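Local atomic coordinates of TouB protein (Pseudomonas stutzeri, PDB entry 2INC), a protein that is a small ubiquitin-like component of the toluene o-xylene monooxygenase system, probably serving the oxidation of aromatic hydrocarbons as part of that multi-subunit enzyme. Residues C[6-11]-C[34-39]. Sequence-based numbering, arbitrary orientation.
Sequences SNFERD and YHSINR
Phe8 packs against Ser36 and Ile37, and Asp11 binds Ser36, where, in this ubiquitin-like beta-grasp fold, the end of strand 2-8 meets the loop that follows helix 25-33. The tight part is built on the Phe8 ring. A chi1 of -157°, with CG roughly trans to the backbone N, swings the ring across to the 34-39 loop, where one face meets Ser36 CB in a CH-pi contact, 4.0 Å from the ring centroid and displaced toward the rim near CG. At the far end of the ring Ile37 takes over: its CD1 comes obliquely to within 3.5 Å of Phe8 CE2, the two side chains crossing at about a right angle. Cys32 and Ala33 of the helix and Ile79 of strand 76-82 also pack on Phe8, making it part of the core under the helix. Cut back to an alanine, this position would probably leave Ser36 CB and Ile37 CD1 without the ring they rest on and open a gap beside Cys32 and Ala33.

Beside the ring the contact turns polar. Asp11 OD2 accepts from Ser36 OG at 2.8 Å through its anti lone pair, away from the other oxygen; the same OD2 forms a salt bridge with Arg40. A type II turn from Phe8 to Asp11 brings this carboxylate back to the loop, whose flank at Arg39 is covered by the chain of another protein.

The looser side lies toward Ser6, where the two serine hydroxyls meet through a water and not directly: it donates to Ser36 OG at 2.8 Å and lies 2.6 Å from Ser6 OG.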
loop_
_atom_site.group_PDB
_atom_site.type_symbol
_atom_site.label_atom_id
_atom_site.label_comp_id
_atom_site.label_asym_id
_atom_site.label_seq_id
_atom_site.Cartn_x
_atom_site.Cartn_y
_atom_site.Cartn_z
ATOM N N SER C 6 -47.224 8.839 -26.728
ATOM C CA SER C 6 -48.324 8.105 -26.132
ATOM C C SER C 6 -48.092 7.965 -24.661
ATOM O O SER C 6 -47.109 7.354 -24.281
ATOM C CB SER C 6 -48.328 6.703 -26.762
ATOM O OG SER C 6 -49.178 5.827 -26.033
ATOM N N ASN C 7 -48.992 8.526 -23.853
ATOM C CA ASN C 7 -49.024 8.379 -22.418
ATOM C C ASN C 7 -50.216 7.426 -22.107
ATOM O O ASN C 7 -51.370 7.858 -21.958
ATOM C CB ASN C 7 -49.279 9.762 -21.773
ATOM C CG ASN C 7 -49.124 9.752 -20.267
ATOM O OD1 ASN C 7 -48.463 8.878 -19.697
ATOM N ND2 ASN C 7 -49.712 10.737 -19.609
ATOM N N PHE C 8 -49.924 6.132 -22.035
ATOM C CA PHE C 8 -50.956 5.114 -21.979
ATOM C C PHE C 8 -51.416 4.888 -20.539
ATOM O O PHE C 8 -50.571 4.827 -19.615
ATOM C CB PHE C 8 -50.442 3.823 -22.606
ATOM C CG PHE C 8 -51.551 2.924 -23.082
ATOM C CD1 PHE C 8 -51.947 2.944 -24.423
ATOM C CD2 PHE C 8 -52.216 2.079 -22.198
ATOM C CE1 PHE C 8 -52.984 2.112 -24.887
ATOM C CE2 PHE C 8 -53.267 1.260 -22.656
ATOM C CZ PHE C 8 -53.647 1.297 -23.993
ATOM N N GLU C 9 -52.741 4.787 -20.319
ATOM C CA GLU C 9 -53.237 4.734 -18.945
ATOM C C GLU C 9 -52.665 3.520 -18.256
ATOM O O GLU C 9 -52.579 2.432 -18.860
ATOM C CB GLU C 9 -54.763 4.702 -18.877
ATOM C CG GLU C 9 -55.298 4.599 -17.464
ATOM C CD GLU C 9 -56.823 4.797 -17.398
ATOM O OE1 GLU C 9 -57.480 4.925 -18.460
ATOM O OE2 GLU C 9 -57.355 4.814 -16.274
ATOM N N ARG C 10 -52.210 3.745 -17.021
ATOM C CA ARG C 10 -51.608 2.695 -16.166
ATOM C C ARG C 10 -50.197 2.222 -16.545
ATOM O O ARG C 10 -49.605 1.426 -15.802
ATOM C CB ARG C 10 -52.545 1.485 -16.072
ATOM C CG ARG C 10 -53.912 1.851 -15.528
ATOM C CD ARG C 10 -54.789 0.634 -15.571
ATOM N NE ARG C 10 -54.328 -0.279 -14.540
ATOM C CZ ARG C 10 -54.731 -0.230 -13.275
ATOM N NH1 ARG C 10 -55.658 0.668 -12.899
ATOM N NH2 ARG C 10 -54.216 -1.087 -12.398
ATOM N N ASP C 11 -49.693 2.634 -17.711
ATOM C CA ASP C 11 -48.264 2.477 -18.028
ATOM C C ASP C 11 -47.412 3.465 -17.168
ATOM O O ASP C 11 -47.959 4.348 -16.475
ATOM C CB ASP C 11 -48.008 2.696 -19.517
ATOM C CG ASP C 11 -46.825 1.861 -20.043
ATOM O OD1 ASP C 11 -45.947 1.433 -19.251
ATOM O OD2 ASP C 11 -46.753 1.632 -21.269
ATOM N N TYR C 34 -50.421 -1.241 -28.744
ATOM C CA TYR C 34 -49.426 -2.207 -29.149
ATOM C C TYR C 34 -48.132 -2.132 -28.289
ATOM O O TYR C 34 -47.417 -3.126 -28.115
ATOM C CB TYR C 34 -49.103 -1.969 -30.628
ATOM C CG TYR C 34 -48.045 -2.882 -31.164
ATOM C CD1 TYR C 34 -48.378 -4.126 -31.690
ATOM C CD2 TYR C 34 -46.703 -2.529 -31.132
ATOM C CE1 TYR C 34 -47.399 -4.989 -32.177
ATOM C CE2 TYR C 34 -45.711 -3.402 -31.610
ATOM C CZ TYR C 34 -46.077 -4.616 -32.136
ATOM O OH TYR C 34 -45.117 -5.483 -32.617
ATOM N N HIS C 35 -47.827 -0.936 -27.790
ATOM C CA HIS C 35 -46.574 -0.693 -27.069
ATOM C C HIS C 35 -46.775 -0.722 -25.560
ATOM O O HIS C 35 -45.816 -0.473 -24.815
ATOM C CB HIS C 35 -45.948 0.637 -27.510
ATOM C CG HIS C 35 -45.462 0.621 -28.923
ATOM N ND1 HIS C 35 -44.371 -0.123 -29.336
ATOM C CD2 HIS C 35 -45.945 1.224 -30.036
ATOM C CE1 HIS C 35 -44.208 0.022 -30.640
ATOM N NE2 HIS C 35 -45.150 0.833 -31.089
ATOM N N SER C 36 -47.987 -1.049 -25.098
ATOM C CA SER C 36 -48.303 -1.005 -23.661
ATOM C C SER C 36 -49.134 -2.186 -23.172
ATOM O O SER C 36 -48.741 -2.849 -22.205
ATOM C CB SER C 36 -49.017 0.284 -23.313
ATOM O OG SER C 36 -48.211 1.413 -23.684
ATOM N N ILE C 37 -50.273 -2.453 -23.838
ATOM C CA ILE C 37 -51.167 -3.565 -23.426
ATOM C C ILE C 37 -50.417 -4.886 -23.612
ATOM O O ILE C 37 -49.775 -5.101 -24.667
ATOM C CB ILE C 37 -52.533 -3.569 -24.198
ATOM C CG1 ILE C 37 -53.348 -2.281 -23.959
ATOM C CG2 ILE C 37 -53.372 -4.894 -23.907
ATOM C CD1 ILE C 37 -53.945 -2.123 -22.559
ATOM N N ASN C 38 -50.484 -5.761 -22.599
ATOM C CA ASN C 38 -49.740 -7.020 -22.650
ATOM C C ASN C 38 -48.206 -6.851 -22.638
ATOM O O ASN C 38 -47.469 -7.816 -22.883
ATOM C CB ASN C 38 -50.154 -7.868 -23.867
ATOM C CG ASN C 38 -51.524 -8.483 -23.684
ATOM O OD1 ASN C 38 -51.844 -9.011 -22.594
ATOM N ND2 ASN C 38 -52.364 -8.378 -24.720
ATOM N N ARG C 39 -47.757 -5.632 -22.338
ATOM C CA ARG C 39 -46.341 -5.376 -22.140
ATOM C C ARG C 39 -45.861 -5.314 -20.675
ATOM O O ARG C 39 -44.985 -6.086 -20.368
ATOM C CB ARG C 39 -45.786 -4.311 -23.115
ATOM C CG ARG C 39 -45.542 -4.886 -24.549
ATOM C CD ARG C 39 -44.939 -3.834 -25.512
ATOM N NE ARG C 39 -44.937 -4.300 -26.896
ATOM C CZ ARG C 39 -43.921 -4.946 -27.466
ATOM N NH1 ARG C 39 -42.830 -5.216 -26.776
ATOM N NH2 ARG C 39 -44.002 -5.342 -28.729
HETATM O O HOH W 1 -48.437 3.390 -25.603
#